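Local coordinates for protein monovalent Na+/H+ antiporter subunit A (Dietzia sp. DQ12-45-1b, PDB 7D3U) that belongs to the multi-subunit Mrp complex and probably takes part in the exchange of sodium ions for protons across the cell membrane, at residues L168-L173 / A203-M208; L249-S254 / R485-E490; L120-V125 / V182-L187; T109-S114 / E132-C137. All coordinates share one frame; numbering follows the deposited sequence.

Overall arrangement
From the N terminus, contact 4 closes first: a short loop lets helix 102-119 pack on helix 124-142. Contact 3 opens inside that loop, at the turn joining these two helices, and crosses contact 4 by reaching on to helix 183-186. Contact 1 crosses contact 3 in turn, pairing helix 166-178 with helix 196-213; Ala171 touches Val124 between them. Contact 2 opens after these three have closed. Spanning 230 residues, it brings the loop after helix 477-484 back to the end of helix 243-252. There Phe253 meets Ile206 of contact 1 and Leu183 and Leu187 of contact 3, so contacts 1, 2 and 3 adjoin one another, while contact 4 touches none of them directly but shares helix 124-142 with contact 3.

Contact 1 of 4, residues L168-L173 / A203-M208; sequences LTAAAL and AVLIAM. With LMT (dodecyl-beta-D-maltoside), chain C.
A pair of predicted transmembrane helices, with a dodecyl maltoside lodged beside it, meets here through Leu205, which projects from helix 196-213 toward Thr169, Ala170 and Leu173 of helix 166-178. The short axes approach to 9.0 Å, and the small Ala170 faces Leu205 and Ile206: its CB lies 4.1 Å from Leu205 CB and 4.0 Å from Ile206 CG1. Leu205 extends past this alanine, and its CD1 is shared by two neighbours, Thr169 CG2 at 3.6 Å and Leu173 CD1 at 3.8 Å, each side chain crossing that of Leu205 at about a right angle. Thr169 holds CG2 opposite its own backbone N about the CA-CB bond, which turns the methyl to both Leu205 CD1 and the detergent chain, with C7 at 3.7 Å. Both methyls of Leu173 lie beside the maltoside hydroxyl oxygen O6'. Cutting Leu173 back to an alanine removes these methyls and would probably open a gap between Leu205 CD1 and the sugar. The detergent is hydrogen-bonded to Leu400 O of the subunit D chain, and that leucine packs on Leu173. This is apolar packing of two roughly antiparallel helix segments, their directions 146° apart, at a detergent-lined boundary with subunit D in the Mrp antiporter membrane domain.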
loop_
_atom_site.group_PDB
_atom_site.type_symbol
_atom_site.label_atom_id
_atom_site.label_comp_id
_atom_site.label_asym_id
_atom_site.label_seq_id
_atom_site.Cartn_x
_atom_site.Cartn_y
_atom_site.Cartn_z
ATOM N N LEU B 168 -15.442 -27.278 -2.651
ATOM C CA LEU B 168 -14.030 -27.016 -2.911
ATOM C C LEU B 168 -13.157 -27.621 -1.821
ATOM O O LEU B 168 -12.112 -28.213 -2.111
ATOM C CB LEU B 168 -13.781 -25.512 -3.015
ATOM C CG LEU B 168 -12.628 -25.000 -3.884
ATOM C CD1 LEU B 168 -12.727 -23.500 -4.018
ATOM C CD2 LEU B 168 -11.270 -25.375 -3.324
ATOM N N THR B 169 -13.565 -27.474 -0.560
ATOM C CA THR B 169 -12.779 -28.034 0.532
ATOM C C THR B 169 -12.769 -29.555 0.473
ATOM O O THR B 169 -11.728 -30.182 0.694
ATOM C CB THR B 169 -13.325 -27.552 1.874
ATOM O OG1 THR B 169 -13.311 -26.121 1.905
ATOM C CG2 THR B 169 -12.469 -28.075 3.011
ATOM N N ALA B 170 -13.915 -30.164 0.160
ATOM C CA ALA B 170 -13.954 -31.616 0.015
ATOM C C ALA B 170 -13.067 -32.080 -1.132
ATOM O O ALA B 170 -12.354 -33.082 -1.011
ATOM C CB ALA B 170 -15.392 -32.086 -0.195
ATOM N N ALA B 171 -13.090 -31.355 -2.252
ATOM C CA ALA B 171 -12.248 -31.709 -3.388
ATOM C C ALA B 171 -10.773 -31.606 -3.036
ATOM O O ALA B 171 -9.988 -32.502 -3.357
ATOM C CB ALA B 171 -12.574 -30.812 -4.581
ATOM N N ALA B 172 -10.378 -30.519 -2.373
ATOM C CA ALA B 172 -8.977 -30.354 -2.004
ATOM C C ALA B 172 -8.542 -31.412 -0.999
ATOM O O ALA B 172 -7.417 -31.918 -1.072
ATOM C CB ALA B 172 -8.745 -28.953 -1.448
ATOM N N LEU B 173 -9.421 -31.768 -0.059
ATOM C CA LEU B 173 -9.090 -32.815 0.900
ATOM C C LEU B 173 -8.909 -34.156 0.205
ATOM O O LEU B 173 -7.951 -34.886 0.487
ATOM C CB LEU B 173 -10.179 -32.909 1.966
ATOM C CG LEU B 173 -10.095 -31.884 3.093
ATOM C CD1 LEU B 173 -11.377 -31.877 3.903
ATOM C CD2 LEU B 173 -8.902 -32.177 3.978
ATOM N N ALA B 203 -18.127 -36.454 4.254
ATOM C CA ALA B 203 -19.574 -36.597 4.161
ATOM C C ALA B 203 -20.280 -35.337 4.629
ATOM O O ALA B 203 -21.238 -34.886 3.995
ATOM C CB ALA B 203 -20.034 -37.802 4.977
ATOM N N VAL B 204 -19.815 -34.748 5.733
ATOM C CA VAL B 204 -20.433 -33.519 6.217
ATOM C C VAL B 204 -20.239 -32.391 5.210
ATOM O O VAL B 204 -21.180 -31.648 4.899
ATOM C CB VAL B 204 -19.873 -33.147 7.601
ATOM C CG1 VAL B 204 -20.140 -31.689 7.906
ATOM C CG2 VAL B 204 -20.489 -34.030 8.666
ATOM N N LEU B 205 -19.027 -32.260 4.667
ATOM C CA LEU B 205 -18.759 -31.194 3.707
ATOM C C LEU B 205 -19.607 -31.349 2.453
ATOM O O LEU B 205 -20.160 -30.369 1.945
ATOM C CB LEU B 205 -17.276 -31.172 3.345
ATOM C CG LEU B 205 -16.329 -30.644 4.417
ATOM C CD1 LEU B 205 -14.916 -30.597 3.881
ATOM C CD2 LEU B 205 -16.769 -29.273 4.888
ATOM N N ILE B 206 -19.750 -32.574 1.952
ATOM C CA ILE B 206 -20.504 -32.766 0.720
ATOM C C ILE B 206 -22.004 -32.648 0.965
ATOM O O ILE B 206 -22.734 -32.129 0.113
ATOM C CB ILE B 206 -20.124 -34.111 0.084
ATOM C CG1 ILE B 206 -18.848 -33.942 -0.731
ATOM C CG2 ILE B 206 -21.241 -34.639 -0.794
ATOM C CD1 ILE B 206 -18.175 -35.231 -1.058
ATOM N N ALA B 207 -22.490 -33.097 2.125
ATOM C CA ALA B 207 -23.890 -32.878 2.461
ATOM C C ALA B 207 -24.200 -31.391 2.544
ATOM O O ALA B 207 -25.247 -30.941 2.065
ATOM C CB ALA B 207 -24.232 -33.576 3.775
ATOM N N MET B 208 -23.294 -30.605 3.130
ATOM C CA MET B 208 -23.497 -29.161 3.147
ATOM C C MET B 208 -23.379 -28.562 1.752
ATOM O O MET B 208 -24.039 -27.562 1.451
ATOM C CB MET B 208 -22.504 -28.499 4.098
ATOM C CG MET B 208 -22.722 -28.852 5.557
ATOM S SD MET B 208 -24.461 -28.806 6.022
ATOM C CE MET B 208 -24.357 -29.259 7.751
HETATM C C1B LMT C . -5.986 -34.425 7.660
HETATM C C2B LMT C . -4.511 -34.266 8.056
HETATM C C3B LMT C . -3.755 -33.463 6.983
HETATM C C4B LMT C . -4.110 -33.984 5.572
HETATM C C5B LMT C . -5.635 -33.874 5.397
HETATM C C6B LMT C . -6.181 -35.156 4.781
HETATM O O1B LMT C . -6.765 -34.130 8.769
HETATM O O2B LMT C . -4.494 -33.603 9.253
HETATM O O3B LMT C . -2.404 -33.459 7.214
HETATM O "O4'" LMT C . -3.484 -33.236 4.606
HETATM O O5B LMT C . -6.303 -33.577 6.599
HETATM O O6B LMT C . -5.251 -36.158 4.870
HETATM C "C1'" LMT C . -9.785 -32.803 10.635
HETATM C "C2'" LMT C . -9.805 -34.349 10.723
HETATM C "C3'" LMT C . -8.510 -34.975 10.138
HETATM C "C4'" LMT C . -8.133 -34.464 8.730
HETATM C "C5'" LMT C . -8.900 -33.151 8.422
HETATM C "C6'" LMT C . -10.185 -33.277 7.624
HETATM O "O1'" LMT C . -11.049 -32.301 10.503
HETATM O "O2'" LMT C . -9.897 -34.697 12.046
HETATM O "O3'" LMT C . -8.622 -36.336 10.105
HETATM O "O5'" LMT C . -9.010 -32.296 9.546
HETATM O "O6'" LMT C . -10.312 -32.104 6.942
HETATM C C1 LMT C . -11.126 -30.895 10.551
HETATM C C2 LMT C . -11.829 -30.509 9.286
HETATM C C3 LMT C . -11.674 -29.096 8.831
HETATM C C4 LMT C . -11.452 -29.130 7.343
HETATM C C5 LMT C . -11.644 -27.778 6.752
HETATM C C6 LMT C . -13.040 -27.280 6.928
HETATM C C7 LMT C . -13.260 -26.086 6.047
HETATM C C8 LMT C . -14.711 -25.758 6.024
HETATM C C9 LMT C . -15.077 -24.708 5.030
HETATM C C10 LMT C . -16.436 -24.190 5.400
HETATM C C11 LMT C . -16.910 -23.162 4.424
HETATM C C12 LMT C . -18.227 -22.586 4.818
#

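Contact 2 of 4, residues L249-S254 / R485-E490; sequences LLLRFS and RASIGE
Leu251, near the end of helix 243-252, is the first residue here to meet the loop 485-490: its CD2 methyl packs beside Ser487, 3.6 Å from OG and 3.8 Å from CB. The carbonyl oxygen Leu251 O faces Ser487 O at 3.2 Å; as two acceptors they form no hydrogen bond. Ser487 OG makes a weak hydrogen bond to Ala484 O, at the end of helix 477-484. The CA atoms come nearest at Arg252, 5.1 Å from Arg252 CA to Ser487 CA, but the side chain sets off away from the loop and its guanidinium makes a salt bridge with Asp70, just ahead of helix 71-94. Ser254 turns back toward the loop. With OG anti to the backbone N (chi1 178°), the hydroxyl lies against the Ile488 CG2 methyl, which also approaches Ser254 O; Ser254 CB is 3.7 Å from the same methyl. Met315 of helix 312-341 touches Leu251, Ser254, Ser487 and Ile488 alike, so one residue touches both segments. This is helix-end-to-loop packing by van der Waals contact between parts far apart in the sequence, here joining helix 243-252 of the Mrp antiporter membrane domain to the connection between helices 477-484 and 504-520.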
loop_
_atom_site.group_PDB
_atom_site.type_symbol
_atom_site.label_atom_id
_atom_site.label_comp_id
_atom_site.label_asym_id
_atom_site.label_seq_id
_atom_site.Cartn_x
_atom_site.Cartn_y
_atom_site.Cartn_z
ATOM N N LEU B 249 -24.894 -34.853 -6.974
ATOM C CA LEU B 249 -23.680 -34.929 -6.170
ATOM C C LEU B 249 -23.829 -35.949 -5.050
ATOM O O LEU B 249 -22.887 -36.690 -4.748
ATOM C CB LEU B 249 -23.337 -33.557 -5.600
ATOM C CG LEU B 249 -21.963 -33.471 -4.944
ATOM C CD1 LEU B 249 -20.887 -33.458 -6.007
ATOM C CD2 LEU B 249 -21.864 -32.245 -4.061
ATOM N N LEU B 250 -25.004 -36.000 -4.420
ATOM C CA LEU B 250 -25.241 -37.000 -3.385
ATOM C C LEU B 250 -25.314 -38.405 -3.966
ATOM O O LEU B 250 -24.974 -39.375 -3.282
ATOM C CB LEU B 250 -26.523 -36.678 -2.623
ATOM C CG LEU B 250 -26.472 -35.382 -1.821
ATOM C CD1 LEU B 250 -27.675 -35.256 -0.925
ATOM C CD2 LEU B 250 -25.198 -35.321 -1.007
ATOM N N LEU B 251 -25.757 -38.536 -5.216
ATOM C CA LEU B 251 -25.833 -39.849 -5.843
ATOM C C LEU B 251 -24.460 -40.331 -6.290
ATOM O O LEU B 251 -24.152 -41.522 -6.181
ATOM C CB LEU B 251 -26.791 -39.803 -7.032
ATOM C CG LEU B 251 -28.215 -40.290 -6.776
ATOM C CD1 LEU B 251 -29.146 -39.799 -7.864
ATOM C CD2 LEU B 251 -28.241 -41.798 -6.698
ATOM N N ARG B 252 -23.626 -39.420 -6.793
ATOM C CA ARG B 252 -22.291 -39.797 -7.241
ATOM C C ARG B 252 -21.418 -40.211 -6.068
ATOM O O ARG B 252 -20.799 -41.280 -6.089
ATOM C CB ARG B 252 -21.649 -38.638 -8.002
ATOM C CG ARG B 252 -20.234 -38.912 -8.468
ATOM C CD ARG B 252 -20.164 -40.184 -9.292
ATOM N NE ARG B 252 -20.685 -39.985 -10.639
ATOM C CZ ARG B 252 -19.924 -39.781 -11.709
ATOM N NH1 ARG B 252 -18.605 -39.749 -11.588
ATOM N NH2 ARG B 252 -20.481 -39.608 -12.898
ATOM N N PHE B 253 -21.359 -39.379 -5.033
ATOM C CA PHE B 253 -20.519 -39.654 -3.878
ATOM C C PHE B 253 -21.101 -40.714 -2.957
ATOM O O PHE B 253 -20.485 -41.025 -1.934
ATOM C CB PHE B 253 -20.271 -38.368 -3.091
ATOM C CG PHE B 253 -19.142 -37.547 -3.627
ATOM C CD1 PHE B 253 -17.842 -37.810 -3.248
ATOM C CD2 PHE B 253 -19.380 -36.517 -4.518
ATOM C CE1 PHE B 253 -16.800 -37.059 -3.744
ATOM C CE2 PHE B 253 -18.341 -35.764 -5.016
ATOM C CZ PHE B 253 -17.050 -36.034 -4.628
ATOM N N SER B 254 -22.258 -41.276 -3.285
ATOM C CA SER B 254 -22.837 -42.319 -2.453
ATOM C C SER B 254 -22.154 -43.666 -2.635
ATOM O O SER B 254 -22.479 -44.607 -1.907
ATOM C CB SER B 254 -24.332 -42.454 -2.742
ATOM O OG SER B 254 -24.895 -43.497 -1.971
ATOM N N ARG B 485 -26.458 -49.085 -9.925
ATOM C CA ARG B 485 -25.251 -49.852 -9.650
ATOM C C ARG B 485 -23.987 -49.097 -10.026
ATOM O O ARG B 485 -22.887 -49.617 -9.811
ATOM C CB ARG B 485 -25.293 -51.192 -10.384
ATOM C CG ARG B 485 -24.919 -51.112 -11.850
ATOM C CD ARG B 485 -24.541 -52.478 -12.391
ATOM N NE ARG B 485 -23.285 -52.958 -11.825
ATOM C CZ ARG B 485 -23.199 -53.870 -10.862
ATOM N NH1 ARG B 485 -24.300 -54.405 -10.354
ATOM N NH2 ARG B 485 -22.012 -54.246 -10.407
ATOM N N ALA B 486 -24.117 -47.892 -10.583
ATOM C CA ALA B 486 -22.982 -47.015 -10.818
ATOM C C ALA B 486 -22.935 -45.837 -9.860
ATOM O O ALA B 486 -21.894 -45.181 -9.766
ATOM C CB ALA B 486 -23.000 -46.485 -12.259
ATOM N N SER B 487 -24.030 -45.555 -9.154
ATOM C CA SER B 487 -24.005 -44.531 -8.117
ATOM C C SER B 487 -23.413 -45.076 -6.826
ATOM O O SER B 487 -22.656 -44.378 -6.145
ATOM C CB SER B 487 -25.413 -43.995 -7.874
ATOM O OG SER B 487 -25.983 -44.588 -6.723
ATOM N N ILE B 488 -23.757 -46.313 -6.469
ATOM C CA ILE B 488 -23.104 -47.015 -5.372
ATOM C C ILE B 488 -22.562 -48.336 -5.900
ATOM O O ILE B 488 -22.702 -48.645 -7.088
ATOM C CB ILE B 488 -24.053 -47.238 -4.182
ATOM C CG1 ILE B 488 -25.098 -48.298 -4.510
ATOM C CG2 ILE B 488 -24.735 -45.944 -3.792
ATOM C CD1 ILE B 488 -26.107 -48.475 -3.412
ATOM N N GLY B 489 -21.942 -49.121 -5.026
ATOM C CA GLY B 489 -21.287 -50.343 -5.447
ATOM C C GLY B 489 -22.212 -51.409 -5.997
ATOM O O GLY B 489 -22.165 -51.720 -7.189
ATOM N N GLU B 490 -23.058 -51.973 -5.139
ATOM C CA GLU B 490 -23.899 -53.091 -5.531
ATOM C C GLU B 490 -24.996 -52.634 -6.491
ATOM O O GLU B 490 -25.183 -51.444 -6.754
ATOM C CB GLU B 490 -24.515 -53.754 -4.300
ATOM C CG GLU B 490 -23.641 -53.689 -3.060
ATOM C CD GLU B 490 -24.425 -53.918 -1.781
ATOM O OE1 GLU B 490 -25.295 -54.815 -1.767
ATOM O OE2 GLU B 490 -24.173 -53.201 -0.791
#

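Contact 3 of 4, residues L120-V125 / V182-L187; sequences LADDVV and VLSEIL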
loop_
_atom_site.group_PDB
_atom_site.type_symbol
_atom_site.label_atom_id
_atom_site.label_comp_id
_atom_site.label_asym_id
_atom_site.label_seq_id
_atom_site.Cartn_x
_atom_site.Cartn_y
_atom_site.Cartn_z
ATOM N N LEU B 120 -21.302 -34.763 -16.475
ATOM C CA LEU B 120 -20.220 -35.404 -17.222
ATOM C C LEU B 120 -18.859 -35.027 -16.655
ATOM O O LEU B 120 -17.989 -34.548 -17.376
ATOM C CB LEU B 120 -20.308 -35.034 -18.695
ATOM C CG LEU B 120 -21.483 -35.612 -19.472
ATOM C CD1 LEU B 120 -21.350 -35.270 -20.937
ATOM C CD2 LEU B 120 -21.528 -37.107 -19.274
ATOM N N ALA B 121 -18.649 -35.232 -15.360
ATOM C CA ALA B 121 -17.418 -34.822 -14.701
ATOM C C ALA B 121 -16.792 -36.023 -14.011
ATOM O O ALA B 121 -17.349 -36.545 -13.040
ATOM C CB ALA B 121 -17.679 -33.702 -13.695
ATOM N N ASP B 122 -15.638 -36.457 -14.514
ATOM C CA ASP B 122 -14.856 -37.489 -13.852
ATOM C C ASP B 122 -13.718 -36.921 -13.022
ATOM O O ASP B 122 -13.154 -37.643 -12.195
ATOM C CB ASP B 122 -14.283 -38.471 -14.878
ATOM C CG ASP B 122 -13.986 -39.826 -14.279
ATOM O OD1 ASP B 122 -14.541 -40.132 -13.204
ATOM O OD2 ASP B 122 -13.201 -40.586 -14.881
ATOM N N ASP B 123 -13.362 -35.660 -13.236
ATOM C CA ASP B 123 -12.418 -34.963 -12.380
ATOM C C ASP B 123 -13.186 -34.140 -11.358
ATOM O O ASP B 123 -14.201 -33.520 -11.681
ATOM C CB ASP B 123 -11.503 -34.063 -13.208
ATOM C CG ASP B 123 -10.441 -33.390 -12.371
ATOM O OD1 ASP B 123 -10.405 -33.640 -11.150
ATOM O OD2 ASP B 123 -9.640 -32.615 -12.933
ATOM N N VAL B 124 -12.704 -34.146 -10.116
ATOM C CA VAL B 124 -13.425 -33.438 -9.065
ATOM C C VAL B 124 -13.286 -31.929 -9.238
ATOM O O VAL B 124 -14.205 -31.168 -8.903
ATOM C CB VAL B 124 -12.943 -33.914 -7.682
ATOM C CG1 VAL B 124 -11.523 -33.447 -7.407
ATOM C CG2 VAL B 124 -13.896 -33.449 -6.598
ATOM N N VAL B 125 -12.163 -31.471 -9.796
ATOM C CA VAL B 125 -11.963 -30.038 -9.970
ATOM C C VAL B 125 -12.867 -29.500 -11.069
ATOM O O VAL B 125 -13.478 -28.436 -10.920
ATOM C CB VAL B 125 -10.480 -29.737 -10.248
ATOM C CG1 VAL B 125 -10.321 -28.342 -10.822
ATOM C CG2 VAL B 125 -9.677 -29.885 -8.969
ATOM N N VAL B 182 -9.402 -37.686 -9.657
ATOM C CA VAL B 182 -10.264 -38.470 -10.537
ATOM C C VAL B 182 -11.420 -38.981 -9.690
ATOM O O VAL B 182 -11.206 -39.677 -8.693
ATOM C CB VAL B 182 -9.530 -39.651 -11.206
ATOM C CG1 VAL B 182 -10.409 -40.270 -12.273
ATOM C CG2 VAL B 182 -8.204 -39.234 -11.817
ATOM N N LEU B 183 -12.651 -38.649 -10.077
ATOM C CA LEU B 183 -13.797 -39.066 -9.275
ATOM C C LEU B 183 -13.966 -40.580 -9.294
ATOM O O LEU B 183 -14.392 -41.173 -8.298
ATOM C CB LEU B 183 -15.066 -38.377 -9.769
ATOM C CG LEU B 183 -16.035 -37.910 -8.685
ATOM C CD1 LEU B 183 -15.273 -37.332 -7.512
ATOM C CD2 LEU B 183 -17.000 -36.888 -9.248
ATOM N N SER B 184 -13.631 -41.223 -10.413
ATOM C CA SER B 184 -13.742 -42.674 -10.486
ATOM C C SER B 184 -12.670 -43.378 -9.667
ATOM O O SER B 184 -12.833 -44.558 -9.342
ATOM C CB SER B 184 -13.672 -43.139 -11.940
ATOM O OG SER B 184 -14.560 -42.395 -12.756
ATOM N N GLU B 185 -11.581 -42.688 -9.330
ATOM C CA GLU B 185 -10.501 -43.276 -8.551
ATOM C C GLU B 185 -10.492 -42.817 -7.100
ATOM O O GLU B 185 -9.784 -43.415 -6.284
ATOM C CB GLU B 185 -9.147 -42.953 -9.195
ATOM C CG GLU B 185 -9.021 -43.432 -10.630
ATOM C CD GLU B 185 -7.748 -42.954 -11.299
ATOM O OE1 GLU B 185 -6.921 -42.310 -10.620
ATOM O OE2 GLU B 185 -7.573 -43.224 -12.506
ATOM N N ILE B 186 -11.247 -41.777 -6.764
ATOM C CA ILE B 186 -11.340 -41.318 -5.381
ATOM C C ILE B 186 -12.419 -42.075 -4.619
ATOM O O ILE B 186 -12.241 -42.407 -3.445
ATOM C CB ILE B 186 -11.590 -39.797 -5.354
ATOM C CG1 ILE B 186 -10.320 -39.040 -5.737
ATOM C CG2 ILE B 186 -12.065 -39.351 -3.989
ATOM C CD1 ILE B 186 -10.515 -37.547 -5.833
ATOM N N LEU B 187 -13.542 -42.374 -5.273
ATOM C CA LEU B 187 -14.638 -43.045 -4.583
ATOM C C LEU B 187 -14.305 -44.494 -4.258
ATOM O O LEU B 187 -14.830 -45.044 -3.283
ATOM C CB LEU B 187 -15.908 -42.969 -5.426
ATOM C CG LEU B 187 -16.359 -41.553 -5.779
ATOM C CD1 LEU B 187 -17.570 -41.585 -6.689
ATOM C CD2 LEU B 187 -16.654 -40.778 -4.517
#
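Asp122 reaches across to the start of helix 183-186: Val182 is at the N-cap position there, and Asp122, from a part of the chain far off in sequence, supplies acceptors to the N-H groups that follow it. Its backbone O accepts from Leu183 N, and its carboxylate oxygen OD1 accepts from Ser184 OG; both are modelled too short for their lengths to be trusted. Ser184 N adds a weak bond to Asp122 OD1, 3.1 Å long. The carboxylate gets there because CG stands anti to the backbone N (chi1 -156°). Beside this polar centre Leu183 CD1 makes an apolar contact with Val124 CB at 4.1 Å. Two other methyls lie beside oxygens, Leu183 CD2 3.8 Å from Ala121 O and Val182 CG1 3.8 Å from Asp122 OD2. Further out, Arg66 of strand 63-68 makes a salt bridge with Asp122 OD2 and is hydrogen-bonded to the Asp122 backbone, so the hairpin strand holds the aspartate in place and probably offsets its charge. The next residue, Asp123, is itself the N-cap of helix 124-142, and its OD2 accepts a weak bond from Glu64 N of the same strand. In the capping bond Val125 N reaches Asp123 OD1 at 3.1 Å, approaching from above the carboxylate plane, 74° out of it.

Contact 4 of 4, residues T109-S114 / E132-C137; sequences TLFAAS and EFTTLC
Cys137 and Leu110 both hold their side chains anti to the backbone N, and this brings the Cys137 sulfur (chi1 167°) to Phe111 and the Leu110 CD2 methyl to Cys137 CB, 3.7 Å away. Cys137 SG lies 3.5 Å from Phe111 CB and 4.1 Å from the ring centroid, 33° off the ring normal, an oblique sulfur-aromatic contact. Farther out on the same ring, CE1 meets Thr134: Thr134 CB sits in plane at the ring edge, 3.8 Å from Phe111 CE1, the two side chains crossing at about a right angle. One turn on from Leu110, Ser114 CB packs on Thr134 CG2 at 3.5 Å, while Ser114 OG lies against Phe133 CB. That hydroxyl is engaged within its own helix, donating to Leu110 O at 3.0 Å; Ser114 N bonds to the same oxygen from the opposite face of the carbonyl plane. With an alanine in place of Phe111 the ring is gone, and Cys137 SG would probably lose its aromatic partner and Thr134 CB the edge it rests on. The segments of helices 102-119 and 124-142, consecutive predicted transmembrane helices of the antiporter-like membrane domain, run nearly antiparallel, 163° between their directions. Helix 2-23 touches helix 102-119 at Thr109, Leu110 and Ala113, helix 150-164 touches helix 124-142 at Glu132, Thr135 and Leu136, and the subunit D chain reaches Glu132, Phe133 and Leu136.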
loop_
_atom_site.group_PDB
_atom_site.type_symbol
_atom_site.label_atom_id
_atom_site.label_comp_id
_atom_site.label_asym_id
_atom_site.label_seq_id
_atom_site.Cartn_x
_atom_site.Cartn_y
_atom_site.Cartn_z
ATOM N N THR B 109 -29.326 -21.655 -22.041
ATOM C CA THR B 109 -28.591 -22.717 -22.716
ATOM C C THR B 109 -27.203 -22.912 -22.123
ATOM O O THR B 109 -26.685 -24.032 -22.121
ATOM C CB THR B 109 -28.479 -22.423 -24.212
ATOM O OG1 THR B 109 -27.597 -21.315 -24.413
ATOM C CG2 THR B 109 -29.835 -22.097 -24.797
ATOM N N LEU B 110 -26.585 -21.840 -21.623
ATOM C CA LEU B 110 -25.361 -22.001 -20.849
ATOM C C LEU B 110 -25.636 -22.726 -19.540
ATOM O O LEU B 110 -24.751 -23.403 -19.007
ATOM C CB LEU B 110 -24.718 -20.642 -20.585
ATOM C CG LEU B 110 -23.363 -20.631 -19.881
ATOM C CD1 LEU B 110 -22.402 -19.723 -20.617
ATOM C CD2 LEU B 110 -23.518 -20.185 -18.441
ATOM N N PHE B 111 -26.854 -22.594 -19.009
ATOM C CA PHE B 111 -27.262 -23.410 -17.874
ATOM C C PHE B 111 -27.215 -24.889 -18.220
ATOM O O PHE B 111 -26.691 -25.695 -17.441
ATOM C CB PHE B 111 -28.670 -23.020 -17.432
ATOM C CG PHE B 111 -28.885 -23.101 -15.952
ATOM C CD1 PHE B 111 -27.931 -23.665 -15.128
ATOM C CD2 PHE B 111 -30.043 -22.604 -15.383
ATOM C CE1 PHE B 111 -28.130 -23.736 -13.767
ATOM C CE2 PHE B 111 -30.246 -22.669 -14.024
ATOM C CZ PHE B 111 -29.290 -23.238 -13.214
ATOM N N ALA B 112 -27.754 -25.262 -19.379
ATOM C CA ALA B 112 -27.712 -26.652 -19.813
ATOM C C ALA B 112 -26.284 -27.121 -20.046
ATOM O O ALA B 112 -25.946 -28.261 -19.719
ATOM C CB ALA B 112 -28.540 -26.832 -21.081
ATOM N N ALA B 113 -25.432 -26.259 -20.600
ATOM C CA ALA B 113 -24.044 -26.647 -20.826
ATOM C C ALA B 113 -23.310 -26.860 -19.509
ATOM O O ALA B 113 -22.536 -27.813 -19.371
ATOM C CB ALA B 113 -23.334 -25.592 -21.672
ATOM N N SER B 114 -23.550 -25.994 -18.525
ATOM C CA SER B 114 -22.900 -26.157 -17.231
ATOM C C SER B 114 -23.415 -27.395 -16.510
ATOM O O SER B 114 -22.642 -28.109 -15.863
ATOM C CB SER B 114 -23.113 -24.907 -16.381
ATOM O OG SER B 114 -22.522 -23.773 -16.989
ATOM N N GLU B 132 -19.902 -24.222 -9.864
ATOM C CA GLU B 132 -20.001 -22.769 -9.784
ATOM C C GLU B 132 -20.407 -22.136 -11.108
ATOM O O GLU B 132 -20.952 -21.030 -11.103
ATOM C CB GLU B 132 -18.698 -22.159 -9.288
ATOM C CG GLU B 132 -18.225 -22.724 -7.969
ATOM C CD GLU B 132 -18.266 -21.697 -6.853
ATOM O OE1 GLU B 132 -17.577 -21.889 -5.830
ATOM O OE2 GLU B 132 -18.993 -20.692 -6.998
ATOM N N PHE B 133 -20.183 -22.809 -12.237
ATOM C CA PHE B 133 -20.757 -22.337 -13.493
ATOM C C PHE B 133 -22.276 -22.285 -13.404
ATOM O O PHE B 133 -22.900 -21.276 -13.757
ATOM C CB PHE B 133 -20.319 -23.242 -14.642
ATOM C CG PHE B 133 -19.299 -22.624 -15.545
ATOM C CD1 PHE B 133 -19.636 -21.561 -16.362
ATOM C CD2 PHE B 133 -18.007 -23.111 -15.585
ATOM C CE1 PHE B 133 -18.700 -20.993 -17.198
ATOM C CE2 PHE B 133 -17.067 -22.547 -16.418
ATOM C CZ PHE B 133 -17.413 -21.487 -17.226
ATOM N N THR B 134 -22.886 -23.378 -12.937
ATOM C CA THR B 134 -24.333 -23.391 -12.751
ATOM C C THR B 134 -24.770 -22.334 -11.751
ATOM O O THR B 134 -25.789 -21.668 -11.955
ATOM C CB THR B 134 -24.820 -24.769 -12.296
ATOM O OG1 THR B 134 -24.400 -25.009 -10.948
ATOM C CG2 THR B 134 -24.314 -25.868 -13.203
ATOM N N THR B 135 -24.021 -22.166 -10.658
ATOM C CA THR B 135 -24.461 -21.198 -9.655
ATOM C C THR B 135 -24.384 -19.768 -10.191
ATOM O O THR B 135 -25.264 -18.948 -9.906
ATOM C CB THR B 135 -23.668 -21.360 -8.352
ATOM O OG1 THR B 135 -24.265 -20.546 -7.338
ATOM C CG2 THR B 135 -22.220 -20.938 -8.507
ATOM N N LEU B 136 -23.380 -19.464 -11.020
ATOM C CA LEU B 136 -23.283 -18.127 -11.597
ATOM C C LEU B 136 -24.371 -17.897 -12.635
ATOM O O LEU B 136 -24.985 -16.821 -12.676
ATOM C CB LEU B 136 -21.907 -17.917 -12.223
ATOM C CG LEU B 136 -20.817 -17.310 -11.342
ATOM C CD1 LEU B 136 -19.692 -16.786 -12.210
ATOM C CD2 LEU B 136 -21.383 -16.205 -10.477
ATOM N N CYS B 137 -24.613 -18.887 -13.494
ATOM C CA CYS B 137 -25.681 -18.755 -14.475
ATOM C C CYS B 137 -27.035 -18.597 -13.794
ATOM O O CYS B 137 -27.885 -17.828 -14.256
ATOM C CB CYS B 137 -25.686 -19.961 -15.408
ATOM S SG CYS B 137 -27.170 -20.078 -16.404
#